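Local coordinates for glucokinase (Enterococcus faecalis, PDB 2QM1), which probably phosphorylates glucose at the expense of ATP, as a zinc- and magnesium-binding member of the ROK family, at residues E230-E233 against F238-M241; V199-S204 against G220-S225; F20-T25 against V29-S34. One frame throughout, in Å; residues are numbered along the deposited sequence.

Contact 1: residues E230-E233 against F238-M241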
ATOM      1  N   GLU B 230     -16.411 -26.140   4.574  1.00 52.87           N
ATOM      2  CA  GLU B 230     -16.685 -27.365   5.332  1.00 55.10           C
ATOM      3  C   GLU B 230     -16.760 -28.634   4.432  1.00 54.34           C
ATOM      4  O   GLU B 230     -16.252 -29.696   4.816  1.00 53.88           O
ATOM      5  CB  GLU B 230     -17.945 -27.205   6.206  1.00 55.57           C
ATOM      6  CG  GLU B 230     -18.114 -28.290   7.287  1.00 58.77           C
ATOM      7  CD  GLU B 230     -19.437 -28.203   8.089  1.00 59.73           C
ATOM      8  OE1 GLU B 230     -19.394 -27.881   9.296  1.00 66.69           O
ATOM      9  OE2 GLU B 230     -20.530 -28.474   7.534  1.00 67.35           O
ATOM     10  N   PHE B 231     -17.378 -28.521   3.251  1.00 53.33           N
ATOM     11  CA  PHE B 231     -17.360 -29.618   2.266  1.00 52.98           C
ATOM     12  C   PHE B 231     -15.936 -29.912   1.856  1.00 52.93           C
ATOM     13  O   PHE B 231     -15.571 -31.064   1.721  1.00 52.56           O
ATOM     14  CB  PHE B 231     -18.187 -29.303   1.031  1.00 52.20           C
ATOM     15  CG  PHE B 231     -19.657 -29.518   1.210  1.00 53.88           C
ATOM     16  CD1 PHE B 231     -20.540 -28.436   1.180  1.00 54.19           C
ATOM     17  CD2 PHE B 231     -20.169 -30.799   1.425  1.00 53.40           C
ATOM     18  CE1 PHE B 231     -21.930 -28.630   1.346  1.00 54.16           C
ATOM     19  CE2 PHE B 231     -21.556 -31.007   1.594  1.00 55.10           C
ATOM     20  CZ  PHE B 231     -22.433 -29.919   1.552  1.00 53.42           C
ATOM     21  N   ALA B 232     -15.132 -28.859   1.690  1.00 54.01           N
ATOM     22  CA  ALA B 232     -13.742 -29.026   1.295  1.00 55.34           C
ATOM     23  C   ALA B 232     -12.970 -29.783   2.371  1.00 56.43           C
ATOM     24  O   ALA B 232     -12.365 -30.807   2.087  1.00 56.15           O
ATOM     25  CB  ALA B 232     -13.086 -27.694   0.980  1.00 54.65           C
ATOM     26  N   GLU B 233     -13.020 -29.289   3.605  1.00 57.63           N
ATOM     27  CA  GLU B 233     -12.287 -29.914   4.703  1.00 60.44           C
ATOM     28  C   GLU B 233     -12.663 -31.397   4.792  1.00 59.70           C
ATOM     29  O   GLU B 233     -11.793 -32.273   4.863  1.00 60.30           O
ATOM     30  CB  GLU B 233     -12.579 -29.169   6.015  1.00 59.90           C
ATOM     31  CG  GLU B 233     -11.695 -29.536   7.201  1.00 62.54           C
ATOM     32  CD  GLU B 233     -11.656 -28.428   8.285  1.00 65.34           C
ATOM     33  OE1 GLU B 233     -12.549 -27.517   8.283  1.00 69.34           O
ATOM     34  OE2 GLU B 233     -10.728 -28.472   9.159  1.00 71.68           O
ATOM     35  N   PHE B 238     -15.284 -31.349  -5.269  1.00 48.77           N
ATOM     36  CA  PHE B 238     -15.739 -30.121  -5.889  1.00 47.41           C
ATOM     37  C   PHE B 238     -15.480 -28.919  -5.000  1.00 47.42           C
ATOM     38  O   PHE B 238     -14.923 -27.936  -5.460  1.00 47.77           O
ATOM     39  CB  PHE B 238     -17.217 -30.174  -6.343  1.00 46.92           C
ATOM     40  CG  PHE B 238     -17.659 -28.924  -7.089  1.00 44.22           C
ATOM     41  CD1 PHE B 238     -17.012 -28.537  -8.272  1.00 43.03           C
ATOM     42  CD2 PHE B 238     -18.706 -28.138  -6.611  1.00 43.56           C
ATOM     43  CE1 PHE B 238     -17.374 -27.386  -8.964  1.00 41.47           C
ATOM     44  CE2 PHE B 238     -19.103 -26.990  -7.291  1.00 40.87           C
ATOM     45  CZ  PHE B 238     -18.430 -26.601  -8.481  1.00 45.01           C
ATOM     46  N   ALA B 239     -15.895 -28.990  -3.740  1.00 47.16           N
ATOM     47  CA  ALA B 239     -15.553 -27.957  -2.767  1.00 46.84           C
ATOM     48  C   ALA B 239     -14.063 -27.620  -2.751  1.00 46.72           C
ATOM     49  O   ALA B 239     -13.677 -26.482  -2.491  1.00 46.95           O
ATOM     50  CB  ALA B 239     -16.020 -28.343  -1.400  1.00 46.08           C
ATOM     51  N   LEU B 240     -13.231 -28.610  -3.037  1.00 46.65           N
ATOM     52  CA  LEU B 240     -11.777 -28.440  -2.974  1.00 46.68           C
ATOM     53  C   LEU B 240     -11.269 -27.672  -4.195  1.00 46.69           C
ATOM     54  O   LEU B 240     -10.266 -26.956  -4.109  1.00 46.56           O
ATOM     55  CB  LEU B 240     -11.072 -29.811  -2.876  1.00 47.16           C
ATOM     56  CG  LEU B 240     -11.150 -30.517  -1.516  1.00 46.97           C
ATOM     57  CD1 LEU B 240     -10.819 -32.016  -1.609  1.00 49.55           C
ATOM     58  CD2 LEU B 240     -10.240 -29.764  -0.517  1.00 49.02           C
HETATM   59  N   MSE B 241     -11.945 -27.869  -5.325  1.00 46.50           N
HETATM   60  CA  MSE B 241     -11.671 -27.131  -6.553  1.00 48.03           C
HETATM   61  C   MSE B 241     -12.054 -25.653  -6.379  1.00 46.29           C
HETATM   62  O   MSE B 241     -11.284 -24.780  -6.797  1.00 46.01           O
HETATM   63  CB  MSE B 241     -12.423 -27.768  -7.725  1.00 48.04           C
HETATM   64  CG  MSE B 241     -12.008 -27.298  -9.123  1.00 50.29           C
HETATM   65 SE   MSE B 241     -13.164 -28.002 -10.562  0.55 55.71          SE
HETATM   66  CE  MSE B 241     -12.194 -29.673 -10.754  1.00 44.85           C
TER
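Ala232 and Ala239 bring two consecutive helices together, with their CA atoms only 4.6 Å apart, and illustrate how small residues let backbones approach closely. Ala239 directs its methyl at the other helix. Its CB lies 3.3 Å from Ala232 N and 3.4 Å from Phe231 CB, so it fits against main chain as much as against side chain. Ala232 CB and Ala239 CB are 3.8 Å apart, and no hydrogen bond crosses between the segments.

Leu240 extends the contact along the helix. From CB, with CG anti to the carbonyl carbon (chi1 -75°), the end of the side chain closes on Ala232, and contact starts at the branch point, where Leu240 CG is 3.8 Å from Ala232 O. Of the two methyls, CD1 only grazes that oxygen, whereas Leu240 CD2 does the real touching, 3.5 Å from Ala232 O and 3.8 Å from Ala232 CB. Phe278 of helix 277-289 lies against both Leu240 and Ala232, extending this apolar patch.

Phe231 contributes chiefly its CB here. Its ring leads away from 238-241 to pack on Glu212 and Leu213 of helix 212-218, and Ala239 also reaches Leu213. In the link between the helices, Asp236 OD2 accepts a hydrogen bond from Phe238 N and a weak one from Ala239 N, tying the first turn of the second helix to the residue just before it. The whole is a pair of consecutive helices joined by a short link in the helical part of this ROK-family chain: short helix 225-233 precedes long helix 237-261 and meets it through alanines.

Contact 2: residues V199-S204 against G220-S225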
ATOM      1  N   VAL B 199     -18.065 -18.272  -8.092  1.00 40.94           N
ATOM      2  CA  VAL B 199     -16.915 -19.032  -8.592  1.00 40.51           C
ATOM      3  C   VAL B 199     -17.341 -20.498  -8.718  1.00 41.09           C
ATOM      4  O   VAL B 199     -16.895 -21.219  -9.604  1.00 41.05           O
ATOM      5  CB  VAL B 199     -15.700 -18.932  -7.627  1.00 39.36           C
ATOM      6  CG1 VAL B 199     -14.729 -20.085  -7.834  1.00 37.93           C
ATOM      7  CG2 VAL B 199     -14.978 -17.555  -7.768  1.00 38.33           C
ATOM      8  N   ALA B 200     -18.166 -20.956  -7.775  1.00 41.30           N
ATOM      9  CA  ALA B 200     -18.572 -22.354  -7.798  1.00 42.14           C
ATOM     10  C   ALA B 200     -19.572 -22.606  -8.962  1.00 42.43           C
ATOM     11  O   ALA B 200     -19.458 -23.614  -9.664  1.00 42.75           O
ATOM     12  CB  ALA B 200     -19.135 -22.776  -6.416  1.00 40.63           C
ATOM     13  N   ARG B 201     -20.504 -21.662  -9.155  0.60 43.06           N
ATOM     14  CA  ARG B 201     -21.491 -21.661 -10.267  0.60 43.97           C
ATOM     15  C   ARG B 201     -20.853 -21.788 -11.631  0.60 45.37           C
ATOM     16  O   ARG B 201     -21.487 -22.247 -12.580  0.60 46.36           O
ATOM     17  CB  ARG B 201     -22.337 -20.371 -10.265  0.60 42.72           C
ATOM     18  CG  ARG B 201     -23.712 -20.567  -9.757  0.60 39.28           C
ATOM     19  CD  ARG B 201     -24.316 -19.274  -9.257  0.60 37.23           C
ATOM     20  NE  ARG B 201     -25.448 -19.553  -8.410  0.60 32.08           N
ATOM     21  CZ  ARG B 201     -26.275 -18.640  -7.927  0.60 33.23           C
ATOM     22  NH1 ARG B 201     -26.117 -17.352  -8.221  0.60 32.91           N
ATOM     23  NH2 ARG B 201     -27.277 -19.024  -7.166  0.60 30.79           N
ATOM     24  N   HIS B 202     -19.598 -21.365 -11.729  1.00 46.78           N
ATOM     25  CA  HIS B 202     -18.917 -21.344 -13.005  1.00 48.43           C
ATOM     26  C   HIS B 202     -17.870 -22.403 -13.208  1.00 48.00           C
ATOM     27  O   HIS B 202     -17.571 -22.729 -14.327  1.00 49.20           O
ATOM     28  CB  HIS B 202     -18.474 -19.919 -13.334  1.00 48.97           C
ATOM     29  CG  HIS B 202     -19.639 -19.016 -13.615  1.00 51.52           C
ATOM     30  ND1 HIS B 202     -20.278 -18.987 -14.839  1.00 53.85           N
ATOM     31  CD2 HIS B 202     -20.314 -18.156 -12.818  1.00 52.34           C
ATOM     32  CE1 HIS B 202     -21.281 -18.132 -14.791  1.00 54.58           C
ATOM     33  NE2 HIS B 202     -21.326 -17.617 -13.575  1.00 56.92           N
ATOM     34  N   LEU B 203     -17.381 -22.985 -12.121  1.00 48.71           N
ATOM     35  CA  LEU B 203     -16.483 -24.122 -12.166  1.00 48.26           C
ATOM     36  C   LEU B 203     -17.222 -25.451 -12.261  1.00 49.11           C
ATOM     37  O   LEU B 203     -16.614 -26.498 -12.489  1.00 48.72           O
ATOM     38  CB  LEU B 203     -15.632 -24.144 -10.905  1.00 48.72           C
ATOM     39  CG  LEU B 203     -14.434 -23.237 -10.739  1.00 47.63           C
ATOM     40  CD1 LEU B 203     -13.832 -23.537  -9.388  1.00 49.99           C
ATOM     41  CD2 LEU B 203     -13.446 -23.616 -11.774  1.00 50.82           C
ATOM     42  N   SER B 204     -18.528 -25.402 -12.028  1.00 49.67           N
ATOM     43  CA  SER B 204     -19.384 -26.584 -11.989  1.00 50.87           C
ATOM     44  C   SER B 204     -19.251 -27.391 -13.280  1.00 50.85           C
ATOM     45  O   SER B 204     -19.103 -28.603 -13.253  1.00 50.77           O
ATOM     46  CB  SER B 204     -20.836 -26.166 -11.751  1.00 50.20           C
ATOM     47  OG  SER B 204     -21.739 -27.157 -12.189  1.00 52.67           O
ATOM     48  N   GLY B 220     -29.251 -24.010  -7.465  1.00 50.84           N
ATOM     49  CA  GLY B 220     -29.542 -22.619  -7.193  1.00 52.50           C
ATOM     50  C   GLY B 220     -29.413 -22.168  -5.743  1.00 53.67           C
ATOM     51  O   GLY B 220     -29.847 -21.061  -5.383  1.00 53.85           O
ATOM     52  N   GLN B 221     -28.809 -23.002  -4.907  0.50 53.56           N
ATOM     53  CA  GLN B 221     -28.646 -22.647  -3.504  0.50 53.83           C
ATOM     54  C   GLN B 221     -27.539 -21.610  -3.294  0.50 54.82           C
ATOM     55  O   GLN B 221     -26.469 -21.681  -3.918  0.50 54.81           O
ATOM     56  CB  GLN B 221     -28.391 -23.886  -2.650  0.50 53.76           C
ATOM     57  CG  GLN B 221     -29.536 -24.906  -2.596  0.50 52.57           C
ATOM     58  CD  GLN B 221     -29.278 -25.984  -1.562  0.50 52.88           C
ATOM     59  OE1 GLN B 221     -29.672 -27.134  -1.728  0.50 51.86           O
ATOM     60  NE2 GLN B 221     -28.590 -25.617  -0.494  0.50 52.26           N
ATOM     61  N   ASP B 222     -27.812 -20.643  -2.420  1.00 55.70           N
ATOM     62  CA  ASP B 222     -26.813 -19.668  -2.003  1.00 56.89           C
ATOM     63  C   ASP B 222     -26.101 -20.144  -0.747  1.00 57.17           C
ATOM     64  O   ASP B 222     -26.224 -19.562   0.348  1.00 57.22           O
ATOM     65  CB  ASP B 222     -27.469 -18.319  -1.801  1.00 57.84           C
ATOM     66  CG  ASP B 222     -28.095 -17.816  -3.069  1.00 58.69           C
ATOM     67  OD1 ASP B 222     -29.333 -17.762  -3.133  1.00 59.74           O
ATOM     68  OD2 ASP B 222     -27.333 -17.526  -4.015  1.00 62.50           O
ATOM     69  N   VAL B 223     -25.349 -21.223  -0.945  1.00 57.20           N
ATOM     70  CA  VAL B 223     -24.601 -21.886   0.111  1.00 56.59           C
ATOM     71  C   VAL B 223     -23.580 -20.951   0.685  1.00 56.16           C
ATOM     72  O   VAL B 223     -22.900 -20.248  -0.056  1.00 56.09           O
ATOM     73  CB  VAL B 223     -23.917 -23.160  -0.417  1.00 56.69           C
ATOM     74  CG1 VAL B 223     -23.319 -23.932   0.746  1.00 57.09           C
ATOM     75  CG2 VAL B 223     -24.939 -24.017  -1.140  1.00 54.79           C
ATOM     76  N   SER B 224     -23.482 -20.927   2.011  1.00 55.90           N
ATOM     77  CA  SER B 224     -22.524 -20.040   2.662  1.00 55.90           C
ATOM     78  C   SER B 224     -21.075 -20.440   2.312  1.00 55.84           C
ATOM     79  O   SER B 224     -20.820 -21.573   1.904  1.00 54.48           O
ATOM     80  CB  SER B 224     -22.738 -20.057   4.170  1.00 56.02           C
ATOM     81  OG  SER B 224     -22.249 -21.267   4.704  1.00 56.48           O
ATOM     82  N   SER B 225     -20.148 -19.490   2.441  1.00 56.24           N
ATOM     83  CA  SER B 225     -18.713 -19.760   2.257  1.00 57.27           C
ATOM     84  C   SER B 225     -18.223 -20.800   3.271  1.00 58.06           C
ATOM     85  O   SER B 225     -17.423 -21.672   2.927  1.00 57.87           O
ATOM     86  CB  SER B 225     -17.896 -18.478   2.402  1.00 57.28           C
ATOM     87  OG  SER B 225     -18.099 -17.610   1.305  1.00 56.03           O
TER
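Arg201 reaches from helix 193-203 across to Asp222, in the loop that follows the Schellman motif closing helix 212-218. Gly220 forms that motif with a positive phi (97°), and its carbonyl faces the arginine. The tight packing belongs to neighbouring residues of the same helix and not to the crossing itself: Ala200 rests on Ile217 of helix 212-218 and on Val242 of helix 237-261, while Val199 packs on Val242 and Arg245. Val223, in the loop, similarly sits on Ala216.

The contact proper is loose by comparison and lies at the surface, with every touching residue exposed. The arginine chain is extended from CG to NE, so the guanidinium is carried well beyond its helix, and a single nitrogen, NH2, makes all the approaches. Arg201 was modelled in two conformers and only one is described, so this pairing is tentative. Farther along, helix 225-233 begins at Ser224, its N-cap, whose OG hydrogen-bonds to Asp227 OD1.

The Asp222 carboxylate turns its plane 67° from the guanidinium. Its OD2, 3.5 Å from Arg201 NH2, sits off to one side of the guanidinium plane, where the salt bridge is electrostatic and no hydrogen bond forms. Gly220 O lies at the guanidinium edge, 3.7 Å from Arg201 NH2.

Contact 3: residues F20-T25 against V29-S34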
ATOM      1  N   PHE B  20     -23.251  -0.741  19.349  1.00 37.02           N
ATOM      2  CA  PHE B  20     -22.572   0.200  20.248  1.00 37.34           C
ATOM      3  C   PHE B  20     -21.845  -0.595  21.309  1.00 37.91           C
ATOM      4  O   PHE B  20     -22.266  -1.729  21.659  1.00 36.43           O
ATOM      5  CB  PHE B  20     -23.584   1.085  20.947  1.00 36.86           C
ATOM      6  CG  PHE B  20     -24.531   1.784  20.029  1.00 35.71           C
ATOM      7  CD1 PHE B  20     -24.344   3.116  19.712  1.00 37.77           C
ATOM      8  CD2 PHE B  20     -25.643   1.127  19.512  1.00 40.05           C
ATOM      9  CE1 PHE B  20     -25.232   3.776  18.861  1.00 40.30           C
ATOM     10  CE2 PHE B  20     -26.527   1.784  18.640  1.00 41.80           C
ATOM     11  CZ  PHE B  20     -26.332   3.111  18.336  1.00 39.80           C
ATOM     12  N   ALA B  21     -20.743  -0.034  21.803  1.00 37.05           N
ATOM     13  CA  ALA B  21     -20.167  -0.549  23.039  1.00 38.26           C
ATOM     14  C   ALA B  21     -19.588   0.582  23.820  1.00 38.50           C
ATOM     15  O   ALA B  21     -19.206   1.589  23.239  1.00 38.63           O
ATOM     16  CB  ALA B  21     -19.087  -1.574  22.786  1.00 36.31           C
ATOM     17  N   ILE B  22     -19.490   0.339  25.125  1.00 38.33           N
ATOM     18  CA  ILE B  22     -18.789   1.167  26.062  1.00 39.25           C
ATOM     19  C   ILE B  22     -17.634   0.352  26.598  1.00 39.23           C
ATOM     20  O   ILE B  22     -17.792  -0.795  27.033  1.00 37.90           O
ATOM     21  CB  ILE B  22     -19.693   1.637  27.197  1.00 39.45           C
ATOM     22  CG1 ILE B  22     -20.719   2.653  26.666  1.00 37.68           C
ATOM     23  CG2 ILE B  22     -18.864   2.268  28.282  1.00 40.75           C
ATOM     24  CD1 ILE B  22     -21.877   2.813  27.573  1.00 37.81           C
ATOM     25  N   LEU B  23     -16.460   0.961  26.557  1.00 38.57           N
ATOM     26  CA  LEU B  23     -15.264   0.220  26.841  1.00 38.97           C
ATOM     27  C   LEU B  23     -14.417   0.997  27.802  1.00 39.05           C
ATOM     28  O   LEU B  23     -14.558   2.217  27.891  1.00 39.02           O
ATOM     29  CB  LEU B  23     -14.491   0.019  25.524  1.00 37.89           C
ATOM     30  CG  LEU B  23     -15.061  -0.881  24.420  1.00 41.34           C
ATOM     31  CD1 LEU B  23     -15.884  -0.111  23.407  1.00 41.33           C
ATOM     32  CD2 LEU B  23     -13.944  -1.607  23.660  1.00 41.69           C
ATOM     33  N   THR B  24     -13.520   0.309  28.509  1.00 39.34           N
ATOM     34  CA  THR B  24     -12.484   1.010  29.287  1.00 39.67           C
ATOM     35  C   THR B  24     -11.494   1.598  28.299  1.00 40.25           C
ATOM     36  O   THR B  24     -11.452   1.173  27.121  1.00 39.48           O
ATOM     37  CB  THR B  24     -11.671   0.062  30.205  1.00 38.94           C
ATOM     38  OG1 THR B  24     -10.930  -0.846  29.384  1.00 41.63           O
ATOM     39  CG2 THR B  24     -12.579  -0.741  31.154  1.00 38.49           C
ATOM     40  N   THR B  25     -10.688   2.558  28.764  1.00 40.91           N
ATOM     41  CA  THR B  25      -9.696   3.155  27.897  1.00 42.11           C
ATOM     42  C   THR B  25      -8.640   2.151  27.464  1.00 43.51           C
ATOM     43  O   THR B  25      -7.956   2.414  26.515  1.00 44.25           O
ATOM     44  CB  THR B  25      -9.010   4.415  28.488  1.00 42.76           C
ATOM     45  OG1 THR B  25      -8.292   4.060  29.680  1.00 43.58           O
ATOM     46  CG2 THR B  25     -10.055   5.586  28.780  1.00 39.62           C
ATOM     47  N   VAL B  29     -14.439  -4.285  26.859  1.00 39.16           N
ATOM     48  CA  VAL B  29     -15.845  -3.985  26.630  1.00 39.72           C
ATOM     49  C   VAL B  29     -16.626  -4.067  27.962  1.00 40.07           C
ATOM     50  O   VAL B  29     -16.601  -5.093  28.620  1.00 40.80           O
ATOM     51  CB  VAL B  29     -16.449  -5.002  25.536  1.00 39.17           C
ATOM     52  CG1 VAL B  29     -17.938  -4.750  25.278  1.00 39.40           C
ATOM     53  CG2 VAL B  29     -15.709  -4.903  24.234  1.00 37.89           C
ATOM     54  N   GLN B  30     -17.289  -2.984  28.378  1.00 40.88           N
ATOM     55  CA  GLN B  30     -18.131  -3.005  29.573  1.00 40.50           C
ATOM     56  C   GLN B  30     -19.623  -3.345  29.287  1.00 41.07           C
ATOM     57  O   GLN B  30     -20.238  -4.067  30.070  1.00 40.85           O
ATOM     58  CB  GLN B  30     -18.008  -1.665  30.311  1.00 42.03           C
ATOM     59  CG  GLN B  30     -16.562  -1.295  30.771  1.00 41.74           C
ATOM     60  CD  GLN B  30     -16.454   0.079  31.456  1.00 44.41           C
ATOM     61  OE1 GLN B  30     -17.286   0.998  31.240  1.00 46.51           O
ATOM     62  NE2 GLN B  30     -15.416   0.238  32.246  1.00 43.89           N
ATOM     63  N   GLN B  31     -20.188  -2.829  28.170  1.00 40.82           N
ATOM     64  CA  GLN B  31     -21.597  -3.059  27.730  1.00 40.04           C
ATOM     65  C   GLN B  31     -21.679  -3.012  26.238  1.00 39.77           C
ATOM     66  O   GLN B  31     -20.928  -2.281  25.648  1.00 39.18           O
ATOM     67  CB  GLN B  31     -22.545  -1.937  28.170  1.00 41.09           C
ATOM     68  CG  GLN B  31     -21.973  -0.929  29.072  1.00 39.22           C
ATOM     69  CD  GLN B  31     -23.018  -0.012  29.647  1.00 41.75           C
ATOM     70  OE1 GLN B  31     -24.207  -0.079  29.295  1.00 39.54           O
ATOM     71  NE2 GLN B  31     -22.581   0.871  30.534  1.00 38.70           N
ATOM     72  N   LYS B  32     -22.622  -3.767  25.645  1.00 39.48           N
ATOM     73  CA  LYS B  32     -22.900  -3.741  24.214  1.00 40.18           C
ATOM     74  C   LYS B  32     -24.381  -3.659  24.008  1.00 39.57           C
ATOM     75  O   LYS B  32     -25.135  -4.159  24.833  1.00 38.71           O
ATOM     76  CB  LYS B  32     -22.468  -5.064  23.532  1.00 41.87           C
ATOM     77  CG  LYS B  32     -20.968  -5.435  23.647  1.00 40.21           C
ATOM     78  CD  LYS B  32     -20.784  -6.878  23.218  1.00 41.41           C
ATOM     79  CE  LYS B  32     -21.113  -7.102  21.752  1.00 44.22           C
ATOM     80  NZ  LYS B  32     -20.698  -8.535  21.408  1.00 46.70           N
ATOM     81  N   TRP B  33     -24.795  -3.070  22.876  1.00 39.83           N
ATOM     82  CA  TRP B  33     -26.216  -2.986  22.502  1.00 38.63           C
ATOM     83  C   TRP B  33     -26.361  -2.659  21.034  1.00 39.20           C
ATOM     84  O   TRP B  33     -25.373  -2.314  20.363  1.00 38.95           O
ATOM     85  CB  TRP B  33     -26.961  -2.004  23.399  1.00 39.21           C
ATOM     86  CG  TRP B  33     -26.673  -0.521  23.213  1.00 36.50           C
ATOM     87  CD1 TRP B  33     -27.424   0.367  22.491  1.00 36.77           C
ATOM     88  CD2 TRP B  33     -25.613   0.246  23.811  1.00 37.11           C
ATOM     89  NE1 TRP B  33     -26.900   1.649  22.591  1.00 35.98           N
ATOM     90  CE2 TRP B  33     -25.788   1.611  23.390  1.00 36.78           C
ATOM     91  CE3 TRP B  33     -24.547  -0.068  24.670  1.00 37.65           C
ATOM     92  CZ2 TRP B  33     -24.919   2.645  23.781  1.00 36.12           C
ATOM     93  CZ3 TRP B  33     -23.660   0.957  25.058  1.00 38.82           C
ATOM     94  CH2 TRP B  33     -23.860   2.313  24.610  1.00 38.21           C
ATOM     95  N   SER B  34     -27.543  -2.860  20.477  1.00 38.28           N
ATOM     96  CA  SER B  34     -27.705  -2.537  19.052  1.00 40.07           C
ATOM     97  C   SER B  34     -29.101  -2.034  18.746  1.00 39.93           C
ATOM     98  O   SER B  34     -29.974  -2.045  19.627  1.00 39.17           O
ATOM     99  CB  SER B  34     -27.247  -3.705  18.103  1.00 38.89           C
ATOM    100  OG  SER B  34     -28.030  -4.867  18.313  1.00 43.18           O
TER
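The rings of Phe20 and Trp33 lie almost parallel, their planes 6° apart, in an offset stack with the centroids of the phenyl and the five-membered ring of Trp33 4.4 Å apart. Trp33 NE1 sits over one face of the phenyl ring, and Ser34 CA comes up at its edge. The indole's six-membered ring receives Phe20 CB on one face, a CH-pi contact of 3.5 Å from that carbon to the ring centroid. At the indole edge stands Ile22, its CD1 3.6 Å from Trp33 CZ3. The indole is swung over Phe20 because Trp33 CG lies between its backbone N and carbonyl carbon (chi1 71°), and a hydrogen bond from Trp33 NE1 to Ser53 OG fixes its rotation.

Beneath these rings the backbones form a beta hairpin at one margin of the five-stranded sheet, whose 3-2-1-4-5 order is that of the actin-like ATPase fold. Phe20 and Trp33 form a hydrogen-bonded pair, with Phe20 N 2.8 Å from Trp33 O, and so do Ile22 and Gln31. Near the turn a classic beta bulge sets both Gln30 and Gln31 opposite Ile22: Ile22 O accepts Gln30 N at 2.6 Å and, weakly, Gln31 N at 3.3 Å.

The two faces of the hairpin meet different helices. Phe20 packs on Ile50 and Ile54 of helix 46-60, and Trp33 on Arg57, which also hydrogen-bonds to Gln31 OE1. On the other face, Ala21 and Leu23 touch helix 310-318, and Leu23 CD2 meets Val29 CG2 at 3.8 Å. The end of Lys32, bent at chi3, leads away to a salt bridge between its NZ and Glu309.

Contacts 1 and 2 are neighbours in the helical part of the chain, whereas contact 3 lies about 38 Å from each, centre to centre. The first two touch chiefly through Phe238, whose CZ comes within 3.4 Å of Ala200 O, and helix 212-218 borders both. Their chemistry follows their depth: contact 1 is partly buried and built of small and apolar side chains against backbone; contact 2 is a surface pairing of charges without hydrogen bonds. Contact 3, also partly buried, is much larger in buried area and adds what both others lack between their segments, a ladder of backbone hydrogen bonds, together with aromatic stacking.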